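Local coordinates for protein carbohydrate kinase, FGGY (Rhodospirillum rubrum, PDB 3IFR) that probably phosphorylates D-xylulose as a sugar kinase of the FGGY family, whose two domains share the actin-like ATPase fold, at residues L138-L143 and G185-L190; A158-S163 and S208-A213; Q326-A331 and H374-L379; L341-Y346 and G361-L366. All coordinates share one frame; numbering follows the deposited sequence.

Contact 1: residues L138-L143 and G185-L190; sequences LVTAKL and GGFIDL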
loop_
_atom_site.group_PDB
_atom_site.type_symbol
_atom_site.label_atom_id
_atom_site.label_comp_id
_atom_site.label_asym_id
_atom_site.label_seq_id
_atom_site.Cartn_x
_atom_site.Cartn_y
_atom_site.Cartn_z
ATOM N N LEU A 138 -7.503 9.416 7.737
ATOM C CA LEU A 138 -7.396 10.834 7.385
ATOM C C LEU A 138 -6.495 11.567 8.382
ATOM O O LEU A 138 -6.699 11.497 9.611
ATOM C CB LEU A 138 -8.756 11.523 7.384
ATOM C CG LEU A 138 -9.809 10.996 6.440
ATOM C CD1 LEU A 138 -11.116 11.754 6.677
ATOM C CD2 LEU A 138 -9.315 11.117 4.990
ATOM N N VAL A 139 -5.494 12.252 7.845
ATOM C CA VAL A 139 -4.711 13.218 8.614
ATOM C C VAL A 139 -5.640 14.109 9.475
ATOM O O VAL A 139 -5.370 14.361 10.652
ATOM C CB VAL A 139 -3.901 14.066 7.666
ATOM C CG1 VAL A 139 -3.212 15.236 8.425
ATOM C CG2 VAL A 139 -2.884 13.154 6.974
ATOM N N THR A 140 -6.754 14.531 8.876
ATOM C CA THR A 140 -7.809 15.302 9.555
ATOM C C THR A 140 -8.342 14.652 10.850
ATOM O O THR A 140 -8.523 15.329 11.864
ATOM C CB THR A 140 -8.973 15.524 8.594
ATOM O OG1 THR A 140 -8.539 16.380 7.525
ATOM C CG2 THR A 140 -10.174 16.121 9.304
ATOM N N ALA A 141 -8.616 13.357 10.823
ATOM C CA ALA A 141 -9.052 12.667 12.042
ATOM C C ALA A 141 -7.966 12.718 13.122
ATOM O O ALA A 141 -8.219 13.148 14.247
ATOM C CB ALA A 141 -9.442 11.230 11.766
ATOM N N LYS A 142 -6.752 12.288 12.784
ATOM C CA LYS A 142 -5.647 12.421 13.722
ATOM C C LYS A 142 -5.435 13.852 14.214
ATOM O O LYS A 142 -5.190 14.042 15.400
ATOM C CB LYS A 142 -4.364 11.816 13.168
ATOM C CG LYS A 142 -4.421 10.296 13.133
ATOM C CD LYS A 142 -3.406 9.768 12.172
ATOM C CE LYS A 142 -3.274 8.214 12.191
ATOM N NZ LYS A 142 -4.115 7.526 11.178
ATOM N N LEU A 143 -5.562 14.853 13.341
ATOM C CA LEU A 143 -5.488 16.262 13.775
ATOM C C LEU A 143 -6.559 16.639 14.825
ATOM O O LEU A 143 -6.221 17.203 15.869
ATOM C CB LEU A 143 -5.562 17.209 12.588
ATOM C CG LEU A 143 -4.297 17.938 12.150
ATOM C CD1 LEU A 143 -3.055 17.375 12.786
ATOM C CD2 LEU A 143 -4.196 18.011 10.585
ATOM N N GLY A 185 -4.779 11.896 2.837
ATOM C CA GLY A 185 -4.958 12.647 4.061
ATOM C C GLY A 185 -6.253 13.436 4.236
ATOM O O GLY A 185 -6.612 13.752 5.364
ATOM N N GLY A 186 -6.931 13.799 3.143
ATOM C CA GLY A 186 -8.217 14.481 3.229
ATOM C C GLY A 186 -8.111 15.932 2.826
ATOM O O GLY A 186 -9.060 16.684 2.977
ATOM N N PHE A 187 -6.978 16.344 2.278
ATOM C CA PHE A 187 -6.828 17.752 1.969
ATOM C C PHE A 187 -7.060 18.161 0.522
ATOM O O PHE A 187 -7.210 19.362 0.227
ATOM C CB PHE A 187 -5.462 18.250 2.415
ATOM C CG PHE A 187 -5.197 18.055 3.877
ATOM C CD1 PHE A 187 -6.191 18.300 4.815
ATOM C CD2 PHE A 187 -3.945 17.634 4.326
ATOM C CE1 PHE A 187 -5.950 18.107 6.178
ATOM C CE2 PHE A 187 -3.691 17.477 5.711
ATOM C CZ PHE A 187 -4.701 17.714 6.618
ATOM N N ILE A 188 -7.093 17.194 -0.386
ATOM C CA ILE A 188 -7.195 17.527 -1.806
ATOM C C ILE A 188 -8.550 17.204 -2.431
ATOM O O ILE A 188 -9.128 16.152 -2.171
ATOM C CB ILE A 188 -6.103 16.841 -2.628
ATOM C CG1 ILE A 188 -4.762 17.508 -2.333
ATOM C CG2 ILE A 188 -6.437 16.920 -4.122
ATOM C CD1 ILE A 188 -3.604 16.750 -2.877
ATOM N N ASP A 189 -9.036 18.140 -3.244
ATOM C CA ASP A 189 -10.192 17.950 -4.108
ATOM C C ASP A 189 -9.714 17.410 -5.449
ATOM O O ASP A 189 -8.948 18.078 -6.136
ATOM C CB ASP A 189 -10.879 19.301 -4.347
ATOM C CG ASP A 189 -12.226 19.163 -5.031
ATOM O OD1 ASP A 189 -13.215 19.607 -4.441
ATOM O OD2 ASP A 189 -12.307 18.583 -6.132
ATOM N N LEU A 190 -10.153 16.191 -5.787
ATOM C CA LEU A 190 -9.880 15.541 -7.077
ATOM C C LEU A 190 -10.146 16.495 -8.228
ATOM O O LEU A 190 -9.297 16.669 -9.101
ATOM C CB LEU A 190 -10.789 14.330 -7.249
ATOM C CG LEU A 190 -10.271 12.894 -7.115
ATOM C CD1 LEU A 190 -8.956 12.791 -6.364
ATOM C CD2 LEU A 190 -11.355 11.992 -6.483
HETATM O O HOH W 1 -10.153 17.258 5.541
#
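Val139 and Phe187 form the close apolar part of this contact: CG1 of Val139 lies 3.4 Å from CZ of Phe187, the valine coming in crosswise to the ring. Val139 CG1 is anti to its own backbone N (chi1 172°), which sends this methyl to the ring while CG2 drops onto CA of Gly185, 3.6 Å away. A CB on Gly185 would collide with CG2, so the close approach relies on glycine there. Farther along the helix, Leu143 CD2 reaches CZ of the same ring at its edge, at 4.0 Å. The Thr140 side is the polar one. There Thr140 OG1 donates to a single water at 2.7 Å, and that water donates in turn to the carbonyl O of Gly186 at 2.8 Å, bridging the segments although every touching residue is buried. With Phe187 cut back to an alanine, a gap would probably open beside Val139 CG1 and Leu143 CD2. Leu138 is the N-cap residue of helix 139-149, and its CD2 comes within 4.0 Å of Gly186 CA. Gly186, with positive phi, ends helix 179-185 in a Schellman motif, so a helix start here packs against a glycine-terminated helix end.

Contact 2: residues A158-S163 and S208-A213; sequences ATVCGS and SAVPPA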
loop_
_atom_site.group_PDB
_atom_site.type_symbol
_atom_site.label_atom_id
_atom_site.label_comp_id
_atom_site.label_asym_id
_atom_site.label_seq_id
_atom_site.Cartn_x
_atom_site.Cartn_y
_atom_site.Cartn_z
ATOM N N ALA A 158 3.119 24.340 13.001
ATOM C CA ALA A 158 3.476 25.179 11.857
ATOM C C ALA A 158 3.454 24.365 10.564
ATOM O O ALA A 158 3.149 24.889 9.483
ATOM C CB ALA A 158 4.860 25.771 12.076
ATOM N N THR A 159 3.796 23.081 10.668
ATOM C CA THR A 159 3.799 22.176 9.508
ATOM C C THR A 159 3.310 20.782 9.894
ATOM O O THR A 159 3.759 20.166 10.895
ATOM C CB THR A 159 5.220 22.073 8.916
ATOM O OG1 THR A 159 5.680 23.370 8.498
ATOM C CG2 THR A 159 5.280 21.099 7.755
ATOM N N VAL A 160 2.384 20.278 9.094
ATOM C CA VAL A 160 1.970 18.896 9.198
ATOM C C VAL A 160 2.293 18.241 7.857
ATOM O O VAL A 160 2.028 18.832 6.788
ATOM C CB VAL A 160 0.470 18.760 9.534
ATOM C CG1 VAL A 160 -0.404 19.537 8.504
ATOM C CG2 VAL A 160 0.077 17.304 9.573
ATOM N N CYS A 161 2.919 17.061 7.933
ATOM C CA CYS A 161 3.364 16.326 6.763
ATOM C C CYS A 161 3.509 14.834 7.063
ATOM O O CYS A 161 3.259 14.414 8.184
ATOM C CB CYS A 161 4.695 16.896 6.249
ATOM S SG CYS A 161 6.122 16.628 7.332
ATOM N N GLY A 162 3.950 14.052 6.076
ATOM C CA GLY A 162 4.019 12.621 6.210
ATOM C C GLY A 162 5.460 12.231 6.391
ATOM O O GLY A 162 6.318 13.098 6.508
ATOM N N SER A 163 5.743 10.926 6.379
ATOM C CA SER A 163 7.067 10.459 6.749
ATOM C C SER A 163 8.078 10.817 5.688
ATOM O O SER A 163 9.042 11.490 5.972
ATOM C CB SER A 163 7.072 8.955 6.931
ATOM O OG SER A 163 6.562 8.367 5.749
ATOM N N SER A 208 -1.943 27.604 6.264
ATOM C CA SER A 208 -0.502 27.684 6.106
ATOM C C SER A 208 0.167 26.413 6.657
ATOM O O SER A 208 1.297 26.114 6.319
ATOM C CB SER A 208 0.051 28.926 6.812
ATOM O OG SER A 208 -0.321 28.974 8.199
ATOM N N ALA A 209 -0.519 25.664 7.511
ATOM C CA ALA A 209 0.148 24.533 8.164
ATOM C C ALA A 209 0.343 23.340 7.206
ATOM O O ALA A 209 1.137 22.449 7.485
ATOM C CB ALA A 209 -0.604 24.099 9.381
ATOM N N VAL A 210 -0.394 23.319 6.096
ATOM C CA VAL A 210 -0.208 22.269 5.094
ATOM C C VAL A 210 0.533 22.793 3.875
ATOM O O VAL A 210 0.088 23.736 3.238
ATOM C CB VAL A 210 -1.529 21.658 4.583
ATOM C CG1 VAL A 210 -1.216 20.479 3.662
ATOM C CG2 VAL A 210 -2.413 21.230 5.750
ATOM N N PRO A 211 1.669 22.168 3.565
ATOM C CA PRO A 211 2.580 22.685 2.541
ATOM C C PRO A 211 1.948 22.447 1.188
ATOM O O PRO A 211 1.041 21.619 1.099
ATOM C CB PRO A 211 3.862 21.827 2.725
ATOM C CG PRO A 211 3.776 21.261 4.138
ATOM C CD PRO A 211 2.268 21.087 4.382
ATOM N N PRO A 212 2.395 23.166 0.146
ATOM C CA PRO A 212 1.745 22.902 -1.141
ATOM C C PRO A 212 2.021 21.465 -1.565
ATOM O O PRO A 212 3.116 20.930 -1.281
ATOM C CB PRO A 212 2.460 23.859 -2.115
ATOM C CG PRO A 212 3.259 24.795 -1.306
ATOM C CD PRO A 212 3.480 24.164 0.055
ATOM N N ALA A 213 1.052 20.855 -2.251
ATOM C CA ALA A 213 1.231 19.509 -2.795
ATOM C C ALA A 213 2.189 19.499 -3.994
ATOM O O ALA A 213 2.308 20.488 -4.739
ATOM C CB ALA A 213 -0.104 18.890 -3.177
#
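Val160 N donates to Ala209 O at 3.0 Å, a nearly straight bond (162° at the hydrogen) and the one clear hydrogen bond between 158-163 and 208-213. Two CA-H...O contacts flank it: Ala209 CA points its hydrogen at Ala158 O, 3.3 Å away, and Thr159 CA approaches the same Ala209 O at 3.4 Å. That carbonyl therefore receives an amide and a CA-H together. Beyond the backbone, Val160 CG1 sits between its own N and carbonyl carbon (chi1 55°), a crowded position that brings it over to Val210 CG2 at 3.8 Å; the two valines run alongside each other. Pro211 closes the other end, its CD 3.3 Å from Val160 O and its CG 3.9 Å from Thr159 CG2, with the proline ring set crosswise to the threonine. Strand 159-161 pairs antiparallel with strand 90-92, and Ala158 and Thr159 both face Leu92 in a classic beta bulge; the 208-213 loop, which leaves a short 3-10 turn, thus docks on a small two-stranded sheet in the N-terminal half of the kinase. In the second shell, Arg175 ties the start of the two segments together: its NH2 hydrogen-bonds Thr159 OG1 and Ser208 O, with a weaker bond to Ala158 O. Farther out, Met169 of helix 163-172 touches both Thr159 and Pro211, while Ile205 packs against both Val160 and Val210.

Contact 3: residues Q326-A331 and H374-L379; sequences QLDALA and HLWRAL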
loop_
_atom_site.group_PDB
_atom_site.type_symbol
_atom_site.label_atom_id
_atom_site.label_comp_id
_atom_site.label_asym_id
_atom_site.label_seq_id
_atom_site.Cartn_x
_atom_site.Cartn_y
_atom_site.Cartn_z
ATOM N N GLN A 326 2.356 -28.549 3.015
ATOM C CA GLN A 326 1.634 -29.798 3.260
ATOM C C GLN A 326 0.144 -29.672 2.969
ATOM O O GLN A 326 -0.421 -30.512 2.268
ATOM C CB GLN A 326 1.885 -30.308 4.682
ATOM C CG GLN A 326 3.298 -30.882 4.888
ATOM C CD GLN A 326 3.414 -31.625 6.213
ATOM O OE1 GLN A 326 2.412 -32.141 6.724
ATOM N NE2 GLN A 326 4.632 -31.669 6.789
ATOM N N LEU A 327 -0.475 -28.604 3.484
ATOM C CA LEU A 327 -1.880 -28.274 3.174
ATOM C C LEU A 327 -2.167 -27.948 1.715
ATOM O O LEU A 327 -3.261 -28.257 1.223
ATOM C CB LEU A 327 -2.391 -27.150 4.052
ATOM C CG LEU A 327 -2.347 -27.584 5.508
ATOM C CD1 LEU A 327 -2.341 -26.367 6.430
ATOM C CD2 LEU A 327 -3.520 -28.568 5.772
ATOM N N ASP A 328 -1.195 -27.350 1.027
ATOM C CA ASP A 328 -1.359 -27.021 -0.389
ATOM C C ASP A 328 -1.529 -28.312 -1.133
ATOM O O ASP A 328 -2.433 -28.454 -1.971
ATOM C CB ASP A 328 -0.154 -26.249 -0.932
ATOM C CG ASP A 328 -0.321 -24.724 -0.805
ATOM O OD1 ASP A 328 -1.311 -24.300 -0.170
ATOM O OD2 ASP A 328 0.536 -23.960 -1.334
ATOM N N ALA A 329 -0.676 -29.275 -0.788
ATOM C CA ALA A 329 -0.720 -30.597 -1.399
ATOM C C ALA A 329 -2.062 -31.275 -1.162
ATOM O O ALA A 329 -2.615 -31.906 -2.057
ATOM C CB ALA A 329 0.420 -31.478 -0.857
ATOM N N LEU A 330 -2.582 -31.176 0.056
ATOM C CA LEU A 330 -3.856 -31.830 0.326
ATOM C C LEU A 330 -4.921 -31.180 -0.535
ATOM O O LEU A 330 -5.705 -31.881 -1.152
ATOM C CB LEU A 330 -4.235 -31.720 1.796
ATOM C CG LEU A 330 -3.895 -32.842 2.782
ATOM C CD1 LEU A 330 -3.583 -34.183 2.111
ATOM C CD2 LEU A 330 -2.764 -32.418 3.616
ATOM N N ALA A 331 -4.959 -29.844 -0.575
ATOM C CA ALA A 331 -6.020 -29.139 -1.299
ATOM C C ALA A 331 -5.989 -29.462 -2.795
ATOM O O ALA A 331 -7.037 -29.551 -3.446
ATOM C CB ALA A 331 -5.931 -27.608 -1.063
ATOM N N HIS A 374 -10.036 -29.896 2.181
ATOM C CA HIS A 374 -11.221 -29.124 1.860
ATOM C C HIS A 374 -11.229 -27.809 2.621
ATOM O O HIS A 374 -11.559 -26.767 2.052
ATOM C CB HIS A 374 -12.473 -29.879 2.259
ATOM C CG HIS A 374 -12.797 -31.034 1.380
ATOM N ND1 HIS A 374 -12.209 -32.271 1.548
ATOM C CD2 HIS A 374 -13.679 -31.159 0.370
ATOM C CE1 HIS A 374 -12.711 -33.105 0.653
ATOM N NE2 HIS A 374 -13.601 -32.465 -0.074
ATOM N N LEU A 375 -10.893 -27.847 3.909
ATOM C CA LEU A 375 -10.902 -26.618 4.694
ATOM C C LEU A 375 -9.895 -25.613 4.152
ATOM O O LEU A 375 -10.213 -24.431 3.977
ATOM C CB LEU A 375 -10.635 -26.858 6.199
ATOM C CG LEU A 375 -11.784 -27.269 7.140
ATOM C CD1 LEU A 375 -11.679 -26.579 8.507
ATOM C CD2 LEU A 375 -13.089 -26.936 6.553
ATOM N N TRP A 376 -8.671 -26.083 3.939
ATOM C CA TRP A 376 -7.622 -25.259 3.368
ATOM C C TRP A 376 -8.046 -24.686 2.004
ATOM O O TRP A 376 -7.874 -23.488 1.718
ATOM C CB TRP A 376 -6.361 -26.091 3.199
ATOM C CG TRP A 376 -5.162 -25.293 2.824
ATOM C CD1 TRP A 376 -4.480 -25.368 1.661
ATOM C CD2 TRP A 376 -4.495 -24.303 3.624
ATOM N NE1 TRP A 376 -3.416 -24.500 1.677
ATOM C CE2 TRP A 376 -3.404 -23.831 2.873
ATOM C CE3 TRP A 376 -4.720 -23.762 4.897
ATOM C CZ2 TRP A 376 -2.544 -22.830 3.342
ATOM C CZ3 TRP A 376 -3.862 -22.779 5.367
ATOM C CH2 TRP A 376 -2.780 -22.331 4.596
ATOM N N ARG A 377 -8.618 -25.553 1.184
ATOM C CA ARG A 377 -9.025 -25.162 -0.152
ATOM C C ARG A 377 -10.091 -24.092 -0.125
ATOM O O ARG A 377 -9.998 -23.079 -0.815
ATOM C CB ARG A 377 -9.539 -26.363 -0.936
ATOM C CG ARG A 377 -10.046 -25.948 -2.312
ATOM C CD ARG A 377 -9.866 -27.040 -3.313
ATOM N NE ARG A 377 -9.973 -26.485 -4.647
ATOM C CZ ARG A 377 -9.060 -26.628 -5.604
ATOM N NH1 ARG A 377 -7.944 -27.327 -5.382
ATOM N NH2 ARG A 377 -9.277 -26.067 -6.783
ATOM N N ALA A 378 -11.095 -24.320 0.715
ATOM C CA ALA A 378 -12.209 -23.411 0.832
ATOM C C ALA A 378 -11.668 -22.045 1.200
ATOM O O ALA A 378 -12.137 -21.044 0.684
ATOM C CB ALA A 378 -13.178 -23.893 1.888
ATOM N N LEU A 379 -10.679 -21.999 2.084
ATOM C CA LEU A 379 -10.107 -20.703 2.467
ATOM C C LEU A 379 -9.367 -20.108 1.286
ATOM O O LEU A 379 -9.488 -18.905 1.024
ATOM C CB LEU A 379 -9.160 -20.781 3.673
ATOM C CG LEU A 379 -8.580 -19.378 3.954
ATOM C CD1 LEU A 379 -9.703 -18.353 4.070
ATOM C CD2 LEU A 379 -7.623 -19.269 5.170
#
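Leu327 lies over one face of the Trp376 indole, and Asp328 meets the same ring at its edge. CB of Leu327 sits above the five-membered ring, 3.4 Å from its centroid and only 4° off the ring normal, a CH-pi contact; CD1 of Leu327 extends along the six-membered part, 3.8 Å from Trp376 CE3. At the edge, NE1 of Trp376 donates to Asp328 OD1 at 2.8 Å. The acceptor lies almost in the indole plane and the bond is nearly straight, but the carboxylate is turned 49° from the ring. Ala331 CB also comes to the edge of the indole, 3.8 Å from Trp376 CD1. With CG anti to the backbone N (chi1 -171°), the indole is carried across to helix 322-332. A leucine replacing Trp376 would probably leave Asp328 OD1 without this N-H donor and Leu327 without a flat surface to lie on. One turn on from Leu327, Ala331 O accepts from Arg377 NH1 at 3.1 Å, the donor lying well above the carbonyl plane. Arg377 NE forms a salt bridge with Glu381, and NH2 bonds Tyr478 OH. The helices cross close to perpendicular, their segment axes 8.3 Å apart, and helix 305-315 adds Leu308, Leu311 and Ala312 around the indole.

Contact 4: residues L341-Y346 and G361-L366; sequences LVCLPY and GTFTGL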
loop_
_atom_site.group_PDB
_atom_site.type_symbol
_atom_site.label_atom_id
_atom_site.label_comp_id
_atom_site.label_asym_id
_atom_site.label_seq_id
_atom_site.Cartn_x
_atom_site.Cartn_y
_atom_site.Cartn_z
ATOM N N LEU A 341 -18.292 -26.731 0.380
ATOM C CA LEU A 341 -17.791 -25.837 1.407
ATOM C C LEU A 341 -17.902 -24.417 0.873
ATOM O O LEU A 341 -17.634 -24.182 -0.311
ATOM C CB LEU A 341 -16.328 -26.139 1.715
ATOM C CG LEU A 341 -16.065 -27.160 2.819
ATOM C CD1 LEU A 341 -14.618 -27.143 3.272
ATOM C CD2 LEU A 341 -16.921 -26.771 3.974
ATOM N N VAL A 342 -18.315 -23.478 1.724
ATOM C CA VAL A 342 -18.291 -22.072 1.351
ATOM C C VAL A 342 -17.739 -21.300 2.517
ATOM O O VAL A 342 -18.281 -21.389 3.605
ATOM C CB VAL A 342 -19.703 -21.526 1.048
ATOM C CG1 VAL A 342 -19.604 -20.125 0.480
ATOM C CG2 VAL A 342 -20.437 -22.434 0.094
ATOM N N CYS A 343 -16.685 -20.526 2.292
ATOM C CA CYS A 343 -16.073 -19.725 3.348
ATOM C C CYS A 343 -16.174 -18.188 3.118
ATOM O O CYS A 343 -15.925 -17.692 2.014
ATOM C CB CYS A 343 -14.621 -20.178 3.541
ATOM S SG CYS A 343 -13.517 -19.055 4.390
ATOM N N LEU A 344 -16.574 -17.451 4.156
ATOM C CA LEU A 344 -16.386 -16.016 4.184
ATOM C C LEU A 344 -15.124 -15.718 4.971
ATOM O O LEU A 344 -15.017 -16.088 6.140
ATOM C CB LEU A 344 -17.567 -15.348 4.868
ATOM C CG LEU A 344 -18.891 -15.568 4.163
ATOM C CD1 LEU A 344 -19.996 -15.054 5.041
ATOM C CD2 LEU A 344 -18.901 -14.869 2.790
ATOM N N PRO A 345 -14.169 -15.007 4.357
ATOM C CA PRO A 345 -12.841 -14.838 4.968
ATOM C C PRO A 345 -12.665 -13.536 5.728
ATOM O O PRO A 345 -11.586 -12.948 5.631
ATOM C CB PRO A 345 -11.916 -14.792 3.750
ATOM C CG PRO A 345 -12.843 -14.390 2.567
ATOM C CD PRO A 345 -14.257 -14.355 3.040
ATOM N N TYR A 346 -13.664 -13.101 6.487
ATOM C CA TYR A 346 -13.574 -11.824 7.202
ATOM C C TYR A 346 -13.228 -11.924 8.712
ATOM O O TYR A 346 -14.022 -11.545 9.595
ATOM C CB TYR A 346 -14.848 -11.016 6.942
ATOM C CG TYR A 346 -15.289 -11.055 5.480
ATOM C CD1 TYR A 346 -14.405 -10.727 4.455
ATOM C CD2 TYR A 346 -16.583 -11.423 5.131
ATOM C CE1 TYR A 346 -14.799 -10.760 3.129
ATOM C CE2 TYR A 346 -16.987 -11.474 3.805
ATOM C CZ TYR A 346 -16.092 -11.142 2.807
ATOM O OH TYR A 346 -16.496 -11.176 1.489
ATOM N N GLY A 361 -15.293 -14.352 10.132
ATOM C CA GLY A 361 -14.965 -15.590 9.426
ATOM C C GLY A 361 -16.100 -16.593 9.498
ATOM O O GLY A 361 -16.669 -16.832 10.574
ATOM N N THR A 362 -16.471 -17.138 8.343
ATOM C CA THR A 362 -17.521 -18.153 8.300
ATOM C C THR A 362 -17.154 -19.392 7.465
ATOM O O THR A 362 -16.661 -19.265 6.364
ATOM C CB THR A 362 -18.792 -17.527 7.765
ATOM O OG1 THR A 362 -19.075 -16.360 8.545
ATOM C CG2 THR A 362 -19.948 -18.500 7.845
ATOM N N PHE A 363 -17.376 -20.583 7.996
ATOM C CA PHE A 363 -17.298 -21.774 7.172
ATOM C C PHE A 363 -18.638 -22.433 7.225
ATOM O O PHE A 363 -19.200 -22.575 8.296
ATOM C CB PHE A 363 -16.252 -22.755 7.684
ATOM C CG PHE A 363 -14.848 -22.340 7.394
ATOM C CD1 PHE A 363 -14.216 -22.765 6.258
ATOM C CD2 PHE A 363 -14.151 -21.549 8.275
ATOM C CE1 PHE A 363 -12.918 -22.409 6.001
ATOM C CE2 PHE A 363 -12.857 -21.186 7.996
ATOM C CZ PHE A 363 -12.248 -21.622 6.844
ATOM N N THR A 364 -19.146 -22.851 6.076
ATOM C CA THR A 364 -20.478 -23.418 6.024
ATOM C C THR A 364 -20.530 -24.529 4.987
ATOM O O THR A 364 -19.669 -24.603 4.126
ATOM C CB THR A 364 -21.492 -22.354 5.692
ATOM O OG1 THR A 364 -22.787 -22.856 6.002
ATOM C CG2 THR A 364 -21.404 -21.995 4.206
ATOM N N GLY A 365 -21.530 -25.395 5.069
ATOM C CA GLY A 365 -21.630 -26.511 4.141
ATOM C C GLY A 365 -20.750 -27.672 4.573
ATOM O O GLY A 365 -20.465 -28.557 3.768
ATOM N N LEU A 366 -20.307 -27.649 5.835
ATOM C CA LEU A 366 -19.455 -28.699 6.379
ATOM C C LEU A 366 -20.190 -30.014 6.592
ATOM O O LEU A 366 -21.360 -30.022 7.000
ATOM C CB LEU A 366 -18.838 -28.277 7.713
ATOM C CG LEU A 366 -17.803 -27.167 7.620
ATOM C CD1 LEU A 366 -17.684 -26.534 8.983
ATOM C CD2 LEU A 366 -16.473 -27.703 7.142
#
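Strands 342-344 and 362-364 form a two-stranded antiparallel sheet in the C-terminal half of the kinase, joined by a connection in which no helix or strand is seen in the modelled part. Between Val342 and Thr364, a hydrogen-bonded pair, the amides and carbonyls bond reciprocally: Val342 N to Thr364 O and Thr364 N to Val342 O, both at 3.0 Å. The next hydrogen-bonded pair is Leu344 with Thr362, where Thr362 N gives the straightest bond of the set, reaching Leu344 O at 2.8 Å and 169°, in the carbonyl plane and on a lone pair. Cys343 and Phe363 form the non-hydrogen-bonded pair between them, and their side chains share one face of the sheet, where Cys343 meets Ala382 of helix 372-397. Val342, Leu344, Thr362 and Thr364 point to the other face, where Leu488 of helix 475-496 touches Val342, Leu344 and Thr364. On that side Leu344 CB lies 3.8 Å from Thr362 CB, the two side chains running alongside each other, while Thr362 OG1 bonds Ser360 O just before the strand. Thr364 CG2 packs against Val342 CB at 3.6 Å. Gly365, beyond the strand, has a positive phi at which a side chain would be jammed against the preceding carbonyl. On the cysteine face, SG is anti to the backbone N (chi1 162°) and hangs over the Phe363 ring toward its rim, 4.0 Å from the centroid and 23° off the normal.

Contacts 1 and 2 lie in the N-terminal FGGY region and contacts 3 and 4 in the C-terminal one, and neither pair touches the other. Within each pair the members do touch: Phe187 CE2 meets Val210 CG2 at 4.0 Å, and Leu375 CD2 meets Leu366 CD2 at 3.5 Å. Contacts 1, 2 and 3 are largely buried, whereas contact 4 is partly exposed along strand 362-364. Their chemistry differs accordingly: a water bridge beside apolar packing in contact 1, a single backbone bond in contact 2, side-chain donors between helices in contact 3, and regular strand pairing in contact 4. Helix 372-397 serves both C-terminal contacts, packing against helix 322-332 and the small sheet.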